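PDB 5SZR: protein Pcdhgb2 from Mus musculus, which probably mediates calcium-dependent cell adhesion and may help establish and maintain specific neuronal connections, the chain here spanning its extracellular cadherin domains 3 to 6. Local coordinates for residues Gly154-Ser159 with Val168-Leu173. Residues are numbered along the deposited sequence; the frame is centred on the assembly and turned at random.
Sequences GFVLKS and VTDRTL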
loop_
_atom_site.group_PDB
_atom_site.type_symbol
_atom_site.label_atom_id
_atom_site.label_comp_id
_atom_site.label_asym_id
_atom_site.label_seq_id
_atom_site.Cartn_x
_atom_site.Cartn_y
_atom_site.Cartn_z
ATOM N N GLY A 154 9.428 -15.778 10.060
ATOM C CA GLY A 154 8.174 -16.441 10.326
ATOM C C GLY A 154 7.962 -17.767 9.630
ATOM O O GLY A 154 6.819 -18.080 9.272
ATOM N N PHE A 155 9.015 -18.556 9.429
ATOM C CA PHE A 155 8.896 -19.854 8.781
ATOM C C PHE A 155 9.704 -20.873 9.568
ATOM O O PHE A 155 10.859 -20.617 9.920
ATOM C CB PHE A 155 9.370 -19.785 7.326
ATOM C CG PHE A 155 8.736 -18.676 6.540
ATOM C CD1 PHE A 155 7.386 -18.709 6.242
ATOM C CD2 PHE A 155 9.487 -17.597 6.103
ATOM C CE1 PHE A 155 6.792 -17.685 5.523
ATOM C CE2 PHE A 155 8.898 -16.568 5.380
ATOM C CZ PHE A 155 7.550 -16.613 5.090
ATOM N N VAL A 156 9.091 -22.022 9.846
ATOM C CA VAL A 156 9.663 -23.037 10.722
ATOM C C VAL A 156 9.631 -24.381 10.007
ATOM O O VAL A 156 8.692 -24.674 9.258
ATOM C CB VAL A 156 8.903 -23.106 12.065
ATOM C CG1 VAL A 156 9.431 -24.238 12.938
ATOM C CG2 VAL A 156 9.013 -21.783 12.795
ATOM N N LEU A 157 10.668 -25.190 10.227
ATOM C CA LEU A 157 10.747 -26.543 9.687
ATOM C C LEU A 157 10.201 -27.536 10.704
ATOM O O LEU A 157 10.686 -27.598 11.838
ATOM C CB LEU A 157 12.188 -26.909 9.337
ATOM C CG LEU A 157 12.731 -26.501 7.972
ATOM C CD1 LEU A 157 14.045 -27.224 7.715
ATOM C CD2 LEU A 157 11.721 -26.783 6.869
ATOM N N LYS A 158 9.204 -28.314 10.300
ATOM C CA LYS A 158 8.663 -29.387 11.121
ATOM C C LYS A 158 9.122 -30.718 10.544
ATOM O O LYS A 158 9.000 -30.950 9.337
ATOM C CB LYS A 158 7.135 -29.327 11.177
ATOM C CG LYS A 158 6.569 -27.978 11.604
ATOM C CD LYS A 158 6.814 -27.687 13.080
ATOM C CE LYS A 158 6.025 -26.461 13.524
ATOM N NZ LYS A 158 6.225 -26.134 14.962
ATOM N N SER A 159 9.656 -31.585 11.401
ATOM C CA SER A 159 10.188 -32.876 10.981
ATOM C C SER A 159 9.123 -33.942 11.214
ATOM O O SER A 159 8.861 -34.325 12.358
ATOM C CB SER A 159 11.472 -33.201 11.741
ATOM O OG SER A 159 12.081 -34.375 11.234
ATOM N N VAL A 168 6.546 -24.598 7.454
ATOM C CA VAL A 168 5.260 -24.075 7.888
ATOM C C VAL A 168 5.416 -22.637 8.370
ATOM O O VAL A 168 6.490 -22.209 8.799
ATOM C CB VAL A 168 4.628 -24.939 9.000
ATOM C CG1 VAL A 168 4.590 -26.403 8.577
ATOM C CG2 VAL A 168 5.384 -24.763 10.310
ATOM N N THR A 169 4.314 -21.890 8.286
ATOM C CA THR A 169 4.242 -20.566 8.886
ATOM C C THR A 169 4.017 -20.685 10.387
ATOM O O THR A 169 3.296 -21.570 10.853
ATOM C CB THR A 169 3.103 -19.747 8.279
ATOM O OG1 THR A 169 1.860 -20.415 8.518
ATOM C CG2 THR A 169 3.292 -19.557 6.788
ATOM N N ASP A 170 4.649 -19.789 11.145
ATOM C CA ASP A 170 4.342 -19.627 12.561
ATOM C C ASP A 170 4.083 -18.162 12.891
ATOM O O ASP A 170 4.250 -17.746 14.042
ATOM C CB ASP A 170 5.462 -20.189 13.439
ATOM C CG ASP A 170 6.719 -19.353 13.380
ATOM O OD1 ASP A 170 7.418 -19.249 14.412
ATOM O OD2 ASP A 170 7.002 -18.794 12.300
ATOM N N ARG A 171 3.678 -17.378 11.896
ATOM C CA ARG A 171 3.481 -15.945 12.036
ATOM C C ARG A 171 2.435 -15.515 11.018
ATOM O O ARG A 171 2.421 -16.019 9.891
ATOM C CB ARG A 171 4.799 -15.192 11.819
ATOM C CG ARG A 171 4.737 -13.695 12.031
ATOM C CD ARG A 171 6.098 -13.060 11.764
ATOM N NE ARG A 171 7.140 -13.614 12.625
ATOM C CZ ARG A 171 8.429 -13.299 12.542
ATOM N NH1 ARG A 171 8.845 -12.431 11.630
ATOM N NH2 ARG A 171 9.302 -13.853 13.371
ATOM N N THR A 172 1.547 -14.611 11.425
ATOM C CA THR A 172 0.563 -14.070 10.497
ATOM C C THR A 172 1.255 -13.249 9.419
ATOM O O THR A 172 2.170 -12.468 9.700
ATOM C CB THR A 172 -0.456 -13.200 11.230
ATOM O OG1 THR A 172 0.231 -12.349 12.153
ATOM C CG2 THR A 172 -1.460 -14.058 11.984
ATOM N N LEU A 173 0.813 -13.426 8.179
ATOM C CA LEU A 173 1.411 -12.741 7.048
ATOM C C LEU A 173 0.666 -11.443 6.756
ATOM O O LEU A 173 -0.426 -11.188 7.272
ATOM C CB LEU A 173 1.418 -13.656 5.827
ATOM C CG LEU A 173 2.192 -14.966 6.057
ATOM C CD1 LEU A 173 1.795 -16.028 5.048
ATOM C CD2 LEU A 173 3.691 -14.715 6.011
#
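R171 reaches back over G154 with its first two side-chain torsions extended (chi1 -176°) and a bend at chi3 (-58°), which lays one face of the guanidinium on the glycine backbone; G154 N sits over the centre of that face, 3.6 Å from R171 CZ. A hydrogen bond from R171 NH1 to N152 O helps to hold the guanidinium there. G154 lies at a positive phi, and its CA packs on R171 CB. D170 CG lies between its own backbone N and carbonyl carbon (chi1 70°), and the carboxylate crosses V156 at about a right angle, with V156 CG2 3.4 Å from D170 CG.

Between these groups and the turn, V156 and V168 form an antiparallel hydrogen-bonded pair: V156 N donates to V168 O and V168 N to V156 O, both at 2.8 Å and nearly straight. One step on, F155 and T169 are a non-hydrogen-bonded pair, and F155 CA makes a CA-H...O contact with V168 O, 3.4 Å away. Beyond it the pairing frays, D170 N reaching G154 O in a weak bond of 3.3 Å. On the face with V156, the aliphatic part of K158 lies across V168, CG 3.7 Å from V168 CG2. On the other face, T169 CG2 meets the edge of the F155 ring, and L173 CD2 approaches the same ring obliquely, 4.3 Å from F155 CE1.

The two strands, 155-159 and 164-169, form a beta hairpin at one margin of a four-stranded antiparallel sheet in a cadherin domain of Greek-key beta-sandwich type. F155 packs inward on I129 of strand 128-135 and, across the sandwich, on V183 and edge-to-face on Y181, while L173 leads into the calcium ligand D174 and also touches Y181 of strand 180-189.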